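Local atomic coordinates of abhydrolase domain-containing protein (PDB entry 5H3H), a protein that acts as an esterase of the alpha/beta hydrolase fold and probably also as a perhydrolase, binding peracetic acid in its pocket. Residues W30-N33 with N34-E38; K167-P170 with E171-Q175; V182-S186 with H187-Q191; E260-V263 with S264-S268. All blocks are in the same frame, centred on the assembly; numbering follows the deposited sequence.

In the fold
All four contacts are local, each between residues a few positions apart, and they differ by their place in the fold. Interaction 1 is buried, between strand 23-27 and helix 38-46, and touches the bound peracid. Interactions 2 and 3 both lie where a loop enters a helix, of helices 171-182 and 186-198 respectively: the first is on the surface and uses a glutamine amide, the second is partly buried and uses serine and threonine hydroxyls. Interaction 4, partly buried, is one run of regular helix, 255-267, with backbone bonds and apolar side chains that pack on the helix 38-46 that interaction 1 leads into. Interactions 1 and 3 meet directly, through Trp30 NE1 and the carbonyl of Thr189.

Interaction 1: residues W30-N33 with N34-E38; sequences WPAN and NNMFE. With F50 (ethaneperoxoic acid), chain D.
Asn33 overlaps Asn35 through its amide oxygen, which serves the backbone beside it and makes an Asx turn: Asn35 N donates to Asn33 OD1 over 3.0 Å, lying in the carbonyl plane of that amide, though the N-H bends to 143°. The same oxygen rests 3.1 Å from Asn35 CB, and the two amide planes stand almost at right angles. With CG of Asn33 set between its backbone N and carbonyl carbon (chi1 60°), OD1 is turned over the following residues. The other end of the amide, ND2, donates to a water at 3.1 Å, which Asn35 ND2 also reaches by a weak bond. The backbone adds its own bond: Met36 N gives a nearly straight bond to Asn33 O (3.0 Å), from above the carbonyl plane, and Met36 SD rests 4.1 Å from Ala32 CB. An alanine in place of Asn33 would remove the whole amide and would probably leave Asn35 N without this acceptor and the water without its nearer donor. Upstream, past a cis bond before Pro31, Trp30 N donates to the carbonyl oxygen O of ethaneperoxoic acid at 2.9 Å; as Met97 N also bonds the ligand, this is consistent with an oxyanion hole. The stretch bridges strand 23-27 and helix 38-46: Asn34 N bonds Asp55, Met36 packs on Phe95 of strand 90-95, helix 171-182 covers Ala32 and helix 186-198 covers Trp30.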
loop_
_atom_site.group_PDB
_atom_site.type_symbol
_atom_site.label_atom_id
_atom_site.label_comp_id
_atom_site.label_asym_id
_atom_site.label_seq_id
_atom_site.Cartn_x
_atom_site.Cartn_y
_atom_site.Cartn_z
ATOM N N TRP B 30 14.091 17.859 9.371
ATOM C CA TRP B 30 14.350 19.119 8.682
ATOM C C TRP B 30 15.210 20.009 9.619
ATOM O O TRP B 30 14.878 20.090 10.815
ATOM C CB TRP B 30 13.019 19.770 8.378
ATOM C CG TRP B 30 13.063 21.137 7.737
ATOM C CD1 TRP B 30 13.013 21.409 6.412
ATOM C CD2 TRP B 30 13.112 22.402 8.407
ATOM N NE1 TRP B 30 13.055 22.758 6.201
ATOM C CE2 TRP B 30 13.098 23.399 7.409
ATOM C CE3 TRP B 30 13.168 22.791 9.755
ATOM C CZ2 TRP B 30 13.134 24.775 7.718
ATOM C CZ3 TRP B 30 13.227 24.128 10.052
ATOM C CH2 TRP B 30 13.214 25.110 9.057
ATOM N N PRO B 31 16.244 20.709 9.116
ATOM C CA PRO B 31 16.749 20.624 7.746
ATOM C C PRO B 31 18.170 20.103 7.801
ATOM O O PRO B 31 19.120 20.729 7.327
ATOM C CB PRO B 31 16.656 22.057 7.278
ATOM C CG PRO B 31 16.949 22.844 8.558
ATOM C CD PRO B 31 16.698 21.975 9.733
ATOM N N ALA B 32 18.323 18.921 8.411
ATOM C CA ALA B 32 19.646 18.412 8.703
ATOM C C ALA B 32 20.042 17.379 7.601
ATOM O O ALA B 32 19.775 17.608 6.393
ATOM C CB ALA B 32 19.659 17.825 10.082
ATOM N N ASN B 33 20.708 16.301 8.016
ATOM C CA ASN B 33 20.982 15.132 7.147
ATOM C C ASN B 33 21.212 13.889 8.007
ATOM O O ASN B 33 21.182 14.004 9.220
ATOM C CB ASN B 33 22.132 15.378 6.145
ATOM C CG ASN B 33 23.444 15.700 6.810
ATOM O OD1 ASN B 33 23.998 14.878 7.516
ATOM N ND2 ASN B 33 23.979 16.879 6.530
ATOM N N ASN B 34 21.412 12.717 7.376
ATOM C CA ASN B 34 21.608 11.444 8.109
ATOM C C ASN B 34 22.683 11.475 9.176
ATOM O O ASN B 34 22.630 10.697 10.145
ATOM C CB ASN B 34 21.849 10.260 7.124
ATOM C CG ASN B 34 23.305 10.018 6.826
ATOM O OD1 ASN B 34 23.942 10.671 5.927
ATOM N ND2 ASN B 34 23.874 9.077 7.551
ATOM N N ASN B 35 23.684 12.344 9.022
ATOM C CA ASN B 35 24.721 12.497 10.022
ATOM C C ASN B 35 24.200 12.909 11.399
ATOM O O ASN B 35 24.875 12.679 12.362
ATOM C CB ASN B 35 25.871 13.471 9.606
ATOM C CG ASN B 35 26.724 12.930 8.490
ATOM O OD1 ASN B 35 27.076 11.762 8.481
ATOM N ND2 ASN B 35 27.073 13.790 7.527
ATOM N N MET B 36 23.010 13.467 11.515
ATOM C CA MET B 36 22.501 13.772 12.880
ATOM C C MET B 36 22.340 12.497 13.742
ATOM O O MET B 36 22.185 12.607 14.932
ATOM C CB MET B 36 21.163 14.492 12.857
ATOM C CG MET B 36 20.039 13.654 12.360
ATOM S SD MET B 36 18.462 14.497 12.229
ATOM C CE MET B 36 17.491 13.419 13.228
ATOM N N PHE B 37 22.342 11.314 13.126
ATOM C CA PHE B 37 22.138 10.057 13.856
ATOM C C PHE B 37 23.459 9.420 14.291
ATOM O O PHE B 37 23.465 8.255 14.760
ATOM C CB PHE B 37 21.377 9.050 12.972
ATOM C CG PHE B 37 19.965 9.437 12.669
ATOM C CD1 PHE B 37 19.036 9.594 13.702
ATOM C CD2 PHE B 37 19.545 9.647 11.357
ATOM C CE1 PHE B 37 17.720 9.933 13.424
ATOM C CE2 PHE B 37 18.243 10.001 11.067
ATOM C CZ PHE B 37 17.300 10.122 12.124
ATOM N N GLU B 38 24.578 10.120 14.141
ATOM C CA GLU B 38 25.875 9.468 14.342
ATOM C C GLU B 38 26.037 8.688 15.665
ATOM O O GLU B 38 26.577 7.592 15.638
ATOM C CB GLU B 38 27.047 10.436 14.117
ATOM C CG GLU B 38 27.625 11.163 15.330
ATOM C CD GLU B 38 28.847 12.024 14.957
ATOM O OE1 GLU B 38 28.959 12.453 13.765
ATOM O OE2 GLU B 38 29.720 12.230 15.817
HETATM C C F50 D . 11.535 18.848 11.806
HETATM O OX1 F50 D . 13.881 18.460 12.754
HETATM O O F50 D . 11.643 18.063 10.887
HETATM O OXT F50 D . 12.483 18.712 12.925
HETATM C CH3 F50 D . 10.463 19.903 11.789
HETATM O O HOH W 1 27.007 17.061 6.876
#

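Interaction 2: residues K167-P170 with E171-Q175; sequences KEHP and EPLQQ
Gln174 reaches back from the first turn of its helix to the loop residue His169. Its CB starts 3.9 Å from Pro170 O, beside the helix's opening carbonyl. CG, anti to the carbonyl carbon of Gln174 (chi1 -71°), has His169 O and Pro170 O on the same side of it, each 3.9 Å away. The chain then runs extended, so that CD passes 3.7 Å from His169 O and NE2 ends on it, 2.8 Å away. This last bond is nearly straight (163°), and the oxygen lies in the plane of the glutamine amide, although the donor is tilted from the carbonyl plane of His169. The peptide group ahead of the helix is therefore gripped by a side chain from the first turn. One residue later the backbone repeats the theme: the carbonyl oxygen Pro170 O, of the N-cap residue, accepts from Gln174 N at 3.0 Å. A single residue thus holds two successive carbonyls, one by its side chain and one by its main chain. Pro170 CB also meets Pro172 CD at 3.9 Å, two prolines packed round the start of the helix, while Leu173 CD1 lies 4.2 Å from His169 CB. The imidazole of His169 has its polar partner elsewhere, in Asp253, and meets Phe165 edge-to-face. The loop after helix 153-164 is in this way joined to helix 171-182, and His169 and Leu173 both rest on Leu252 of helix 250-253.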
loop_
_atom_site.group_PDB
_atom_site.type_symbol
_atom_site.label_atom_id
_atom_site.label_comp_id
_atom_site.label_asym_id
_atom_site.label_seq_id
_atom_site.Cartn_x
_atom_site.Cartn_y
_atom_site.Cartn_z
ATOM N N LYS B 167 18.506 21.124 26.739
ATOM C CA LYS B 167 19.736 21.430 27.469
ATOM C C LYS B 167 20.697 22.240 26.619
ATOM O O LYS B 167 20.659 22.184 25.366
ATOM C CB LYS B 167 20.375 20.135 27.970
ATOM C CG LYS B 167 19.718 19.667 29.245
ATOM C CD LYS B 167 20.304 18.375 29.719
ATOM C CE LYS B 167 19.533 17.189 29.173
ATOM N NZ LYS B 167 20.153 15.910 29.626
ATOM N N GLU B 168 21.530 23.036 27.292
ATOM C CA GLU B 168 22.613 23.712 26.613
ATOM C C GLU B 168 23.761 22.719 26.408
ATOM O O GLU B 168 24.400 22.327 27.330
ATOM C CB GLU B 168 23.087 24.942 27.371
ATOM C CG GLU B 168 22.357 26.227 26.963
ATOM C CD GLU B 168 22.911 27.453 27.690
ATOM O OE1 GLU B 168 22.111 28.277 28.228
ATOM O OE2 GLU B 168 24.161 27.563 27.744
ATOM N N HIS B 169 24.046 22.331 25.163
ATOM C CA HIS B 169 25.157 21.389 24.861
ATOM C C HIS B 169 26.434 22.180 24.569
ATOM O O HIS B 169 26.379 23.407 24.328
ATOM C CB HIS B 169 24.771 20.465 23.680
ATOM C CG HIS B 169 23.569 19.612 23.965
ATOM N ND1 HIS B 169 23.616 18.507 24.779
ATOM C CD2 HIS B 169 22.273 19.739 23.584
ATOM C CE1 HIS B 169 22.403 17.994 24.900
ATOM N NE2 HIS B 169 21.574 18.720 24.180
ATOM N N PRO B 170 27.596 21.493 24.620
ATOM C CA PRO B 170 28.870 22.155 24.412
ATOM C C PRO B 170 28.879 22.900 23.069
ATOM O O PRO B 170 28.275 22.442 22.080
ATOM C CB PRO B 170 29.870 21.015 24.454
ATOM C CG PRO B 170 29.213 19.947 25.255
ATOM C CD PRO B 170 27.744 20.147 25.178
ATOM N N GLU B 171 29.515 24.049 23.053
ATOM C CA GLU B 171 29.619 24.902 21.869
ATOM C C GLU B 171 30.075 24.088 20.602
ATOM O O GLU B 171 29.496 24.257 19.545
ATOM C CB GLU B 171 30.539 26.078 22.227
ATOM C CG GLU B 171 31.247 26.849 21.128
ATOM C CD GLU B 171 32.720 27.149 21.496
ATOM O OE1 GLU B 171 33.619 26.290 21.216
ATOM O OE2 GLU B 171 32.968 28.242 22.090
ATOM N N PRO B 172 31.112 23.252 20.727
ATOM C CA PRO B 172 31.493 22.468 19.539
ATOM C C PRO B 172 30.458 21.485 19.059
ATOM O O PRO B 172 30.426 21.262 17.867
ATOM C CB PRO B 172 32.779 21.734 19.954
ATOM C CG PRO B 172 33.126 22.169 21.336
ATOM C CD PRO B 172 32.033 23.047 21.859
ATOM N N LEU B 173 29.652 20.859 19.968
ATOM C CA LEU B 173 28.544 20.012 19.585
ATOM C C LEU B 173 27.424 20.794 18.858
ATOM O O LEU B 173 26.945 20.354 17.849
ATOM C CB LEU B 173 27.887 19.251 20.730
ATOM C CG LEU B 173 27.698 17.747 20.796
ATOM C CD1 LEU B 173 26.493 17.284 21.613
ATOM C CD2 LEU B 173 27.804 16.983 19.463
ATOM N N GLN B 174 27.014 21.925 19.409
ATOM C CA GLN B 174 26.035 22.771 18.744
ATOM C C GLN B 174 26.497 23.214 17.373
ATOM O O GLN B 174 25.685 23.247 16.467
ATOM C CB GLN B 174 25.687 24.003 19.546
ATOM C CG GLN B 174 24.861 23.769 20.789
ATOM C CD GLN B 174 24.531 25.080 21.528
ATOM O OE1 GLN B 174 23.926 26.009 20.960
ATOM N NE2 GLN B 174 24.896 25.151 22.803
ATOM N N GLN B 175 27.786 23.563 17.207
ATOM C CA GLN B 175 28.271 24.019 15.920
ATOM C C GLN B 175 28.237 22.893 14.879
ATOM O O GLN B 175 27.934 23.113 13.697
ATOM C CB GLN B 175 29.673 24.574 16.025
ATOM C CG GLN B 175 30.194 25.286 14.767
ATOM C CD GLN B 175 29.472 26.620 14.430
ATOM O OE1 GLN B 175 29.083 27.374 15.307
ATOM N NE2 GLN B 175 29.277 26.886 13.132
#

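Interaction 3: residues V182-S186 with H187-Q191; sequences VDASS and HGTIQ
Ser185 and His187 meet at a helix N-cap, the short loop after helix 171-182 turning here into helix 186-198. Ser185 is the cap itself: OG, held between its own backbone N and carbonyl carbon (chi1 72°), accepts from Gly188 N at 3.0 Å, a bond bent to 136°. The same hydroxyl also bonds the carbonyl of Gly58, which ties the cap to a neighbouring loop. An alanine here would probably leave Gly188 N without its side-chain acceptor and Gly58 O without this donor. The imidazole of His187 folds back alongside, with Ser185 OG 3.8 Å above one face and displaced toward the rim of the ring. Ser186, the first residue of the helix, contributes mainly backbone: Ser186 O accepts from Ile190 N at 3.1 Å, and Ile190 CG1 lies 3.5 Å from Ser186 O. Ile190 carries on toward Ile146 and Thr149 of helix 139-149, while Ser186 touches Arg153. The carbonyl of Ser185 is gripped twice by one residue: Thr189 N donates to Ser185 O at 3.1 Å and Thr189 OG1 to the same oxygen at 3.0 Å, the two donors arriving from opposite faces of the carbonyl plane.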
loop_
_atom_site.group_PDB
_atom_site.type_symbol
_atom_site.label_atom_id
_atom_site.label_comp_id
_atom_site.label_asym_id
_atom_site.label_seq_id
_atom_site.Cartn_x
_atom_site.Cartn_y
_atom_site.Cartn_z
ATOM N N VAL B 182 23.425 23.835 7.687
ATOM C CA VAL B 182 23.894 24.827 6.704
ATOM C C VAL B 182 24.261 24.178 5.363
ATOM O O VAL B 182 24.001 24.763 4.340
ATOM C CB VAL B 182 25.015 25.736 7.185
ATOM C CG1 VAL B 182 24.690 26.377 8.541
ATOM C CG2 VAL B 182 26.301 25.007 7.229
ATOM N N ASP B 183 24.687 22.919 5.406
ATOM C CA ASP B 183 24.900 22.077 4.234
ATOM C C ASP B 183 23.682 21.860 3.353
ATOM O O ASP B 183 23.815 21.625 2.151
ATOM C CB ASP B 183 25.417 20.684 4.695
ATOM C CG ASP B 183 25.573 19.707 3.544
ATOM O OD1 ASP B 183 26.617 19.722 2.852
ATOM O OD2 ASP B 183 24.626 18.943 3.286
ATOM N N ALA B 184 22.514 21.918 3.920
ATOM C CA ALA B 184 21.308 21.715 3.204
ATOM C C ALA B 184 21.179 22.753 2.058
ATOM O O ALA B 184 21.639 23.910 2.157
ATOM C CB ALA B 184 20.145 21.798 4.152
ATOM N N SER B 185 20.631 22.310 0.940
ATOM C CA SER B 185 20.256 23.257 -0.109
ATOM C C SER B 185 19.232 24.302 0.436
ATOM O O SER B 185 18.309 23.950 1.146
ATOM C CB SER B 185 19.643 22.499 -1.300
ATOM O OG SER B 185 18.333 21.993 -0.991
ATOM N N SER B 186 19.393 25.578 0.093
ATOM C CA SER B 186 18.430 26.591 0.528
ATOM C C SER B 186 17.033 26.281 0.007
ATOM O O SER B 186 16.044 26.437 0.732
ATOM C CB SER B 186 18.851 27.980 0.042
ATOM O OG SER B 186 19.217 27.905 -1.332
ATOM N N HIS B 187 16.977 25.779 -1.234
ATOM C CA HIS B 187 15.679 25.653 -1.926
ATOM C C HIS B 187 14.942 24.390 -1.469
ATOM O O HIS B 187 13.728 24.405 -1.333
ATOM C CB HIS B 187 15.816 25.708 -3.398
ATOM C CG HIS B 187 16.835 24.779 -3.944
ATOM N ND1 HIS B 187 16.484 23.678 -4.689
ATOM C CD2 HIS B 187 18.168 24.698 -3.766
ATOM C CE1 HIS B 187 17.569 23.035 -5.054
ATOM N NE2 HIS B 187 18.610 23.638 -4.524
ATOM N N GLY B 188 15.669 23.322 -1.180
ATOM C CA GLY B 188 15.050 22.169 -0.489
ATOM C C GLY B 188 14.502 22.505 0.879
ATOM O O GLY B 188 13.390 22.118 1.220
ATOM N N THR B 189 15.302 23.236 1.666
ATOM C CA THR B 189 14.886 23.681 2.962
ATOM C C THR B 189 13.550 24.417 2.829
ATOM O O THR B 189 12.633 24.122 3.572
ATOM C CB THR B 189 15.951 24.552 3.633
ATOM O OG1 THR B 189 17.119 23.761 3.854
ATOM C CG2 THR B 189 15.469 25.160 4.936
ATOM N N ILE B 190 13.432 25.325 1.866
ATOM C CA ILE B 190 12.146 26.034 1.680
ATOM C C ILE B 190 10.980 25.113 1.281
ATOM O O ILE B 190 9.938 25.123 1.919
ATOM C CB ILE B 190 12.320 27.183 0.691
ATOM C CG1 ILE B 190 13.140 28.291 1.401
ATOM C CG2 ILE B 190 10.998 27.646 0.121
ATOM C CD1 ILE B 190 13.752 29.260 0.438
ATOM N N GLN B 191 11.152 24.357 0.214
ATOM C CA GLN B 191 10.116 23.437 -0.278
ATOM C C GLN B 191 9.668 22.399 0.773
ATOM O O GLN B 191 8.458 22.140 0.905
ATOM C CB GLN B 191 10.569 22.738 -1.582
ATOM C CG GLN B 191 10.902 23.650 -2.791
ATOM C CD GLN B 191 9.777 24.550 -3.260
ATOM O OE1 GLN B 191 9.439 25.561 -2.628
ATOM N NE2 GLN B 191 9.211 24.202 -4.378
#

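Interaction 4: residues E260-V263 with S264-S268; sequences ETLV and SYVKS
The hydroxyl of Ser264 reaches back one turn to the backbone carbonyl of Glu260; the four backbone bonds across this stretch follow the alpha-helical pattern. Ser264 N, Tyr265 N, Val266 N and Lys267 N donate to the carbonyls of Glu260, Thr261, Leu262 and Val263, each bond close to straight. To these the side chain of Ser264 adds one more. Its OG, beside its own N and anti to its carbonyl carbon (chi1 -63°), donates to Glu260 O at 2.9 Å, so that this oxygen holds two donors of one residue, which approach from opposite faces of its plane.

Apolar contacts form the second group. Leu262 CD2 meets Val266 CG1 at 3.7 Å, and the two side chains cross obliquely. The branches of Val266 are tight against the backbone: CG1 is 3.0 Å from Leu262 O, and CG2, between the backbone N and carbonyl carbon of Val266, is 3.1 Å from Val263 O. Val263 and Lys267 run alongside each other in the same direction, with Val263 CG1 4.0 Å from Lys267 CD.

The charged and aromatic side chains find their partners in other parts of the fold. Glu260 makes a salt bridge with Arg43 of helix 38-46, Tyr265 takes a cation-pi contact from Lys116, and its ring packs on strands 114-120 and 211-217. The backbone bonds depend little on which side chains are present, so it is the side chains that give this helix its faces: the valines toward helix 38-46, Leu262 between that helix and strand 114-120, tyrosine against the sheet, and a serine whose hydroxyl is satisfied by its own helix.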
loop_
_atom_site.group_PDB
_atom_site.type_symbol
_atom_site.label_atom_id
_atom_site.label_comp_id
_atom_site.label_asym_id
_atom_site.label_seq_id
_atom_site.Cartn_x
_atom_site.Cartn_y
_atom_site.Cartn_z
ATOM N N GLU B 260 19.827 3.448 23.599
ATOM C CA GLU B 260 19.630 2.108 24.084
ATOM C C GLU B 260 18.152 1.637 23.998
ATOM O O GLU B 260 17.921 0.490 23.770
ATOM C CB GLU B 260 20.286 1.968 25.461
ATOM C CG GLU B 260 21.813 2.184 25.441
ATOM C CD GLU B 260 22.618 1.166 24.601
ATOM O OE1 GLU B 260 23.611 1.582 23.964
ATOM O OE2 GLU B 260 22.301 -0.043 24.588
ATOM N N THR B 261 17.167 2.542 24.045
ATOM C CA THR B 261 15.781 2.237 23.659
ATOM C C THR B 261 15.647 1.816 22.167
ATOM O O THR B 261 14.879 0.917 21.807
ATOM C CB THR B 261 14.886 3.484 23.894
ATOM O OG1 THR B 261 15.014 3.932 25.253
ATOM C CG2 THR B 261 13.429 3.209 23.628
ATOM N N LEU B 262 16.403 2.481 21.304
ATOM C CA LEU B 262 16.310 2.263 19.848
ATOM C C LEU B 262 16.874 0.862 19.573
ATOM O O LEU B 262 16.291 0.033 18.890
ATOM C CB LEU B 262 17.137 3.354 19.176
ATOM C CG LEU B 262 16.893 3.810 17.759
ATOM C CD1 LEU B 262 18.128 4.595 17.286
ATOM C CD2 LEU B 262 16.586 2.668 16.801
ATOM N N VAL B 263 17.992 0.582 20.221
ATOM C CA VAL B 263 18.690 -0.664 20.060
ATOM C C VAL B 263 17.897 -1.851 20.545
ATOM O O VAL B 263 17.885 -2.884 19.889
ATOM C CB VAL B 263 20.050 -0.615 20.801
ATOM C CG1 VAL B 263 20.647 -2.012 20.976
ATOM C CG2 VAL B 263 21.002 0.320 20.031
ATOM N N SER B 264 17.322 -1.710 21.738
ATOM C CA SER B 264 16.465 -2.729 22.297
ATOM C C SER B 264 15.287 -3.049 21.401
ATOM O O SER B 264 14.981 -4.206 21.217
ATOM C CB SER B 264 15.926 -2.278 23.664
ATOM O OG SER B 264 16.968 -2.096 24.600
ATOM N N TYR B 265 14.607 -2.026 20.879
ATOM C CA TYR B 265 13.493 -2.228 19.971
ATOM C C TYR B 265 13.906 -2.857 18.624
ATOM O O TYR B 265 13.180 -3.701 18.101
ATOM C CB TYR B 265 12.759 -0.917 19.732
ATOM C CG TYR B 265 11.369 -1.024 19.174
ATOM C CD1 TYR B 265 10.314 -1.592 19.928
ATOM C CD2 TYR B 265 11.079 -0.560 17.911
ATOM C CE1 TYR B 265 9.030 -1.663 19.408
ATOM C CE2 TYR B 265 9.813 -0.646 17.379
ATOM C CZ TYR B 265 8.766 -1.186 18.121
ATOM O OH TYR B 265 7.487 -1.261 17.549
ATOM N N VAL B 266 15.051 -2.460 18.072
ATOM C CA VAL B 266 15.570 -3.156 16.872
ATOM C C VAL B 266 15.787 -4.646 17.168
ATOM O O VAL B 266 15.383 -5.478 16.361
ATOM C CB VAL B 266 16.812 -2.507 16.169
ATOM C CG1 VAL B 266 16.672 -0.990 16.045
ATOM C CG2 VAL B 266 18.133 -2.883 16.796
ATOM N N LYS B 267 16.372 -4.949 18.342
ATOM C CA LYS B 267 16.517 -6.351 18.846
ATOM C C LYS B 267 15.177 -7.107 19.033
ATOM O O LYS B 267 15.080 -8.263 18.646
ATOM C CB LYS B 267 17.356 -6.394 20.157
ATOM C CG LYS B 267 18.867 -6.218 19.966
ATOM C CD LYS B 267 19.578 -5.872 21.268
ATOM C CE LYS B 267 21.083 -6.081 21.210
ATOM N NZ LYS B 267 21.521 -7.513 21.448
ATOM N N SER B 268 14.154 -6.464 19.624
ATOM C CA SER B 268 12.818 -7.046 19.712
ATOM C C SER B 268 11.660 -6.050 19.810
ATOM O O SER B 268 11.707 -5.109 20.600
ATOM C CB SER B 268 12.721 -7.945 20.932
ATOM O OG SER B 268 11.375 -8.050 21.373
#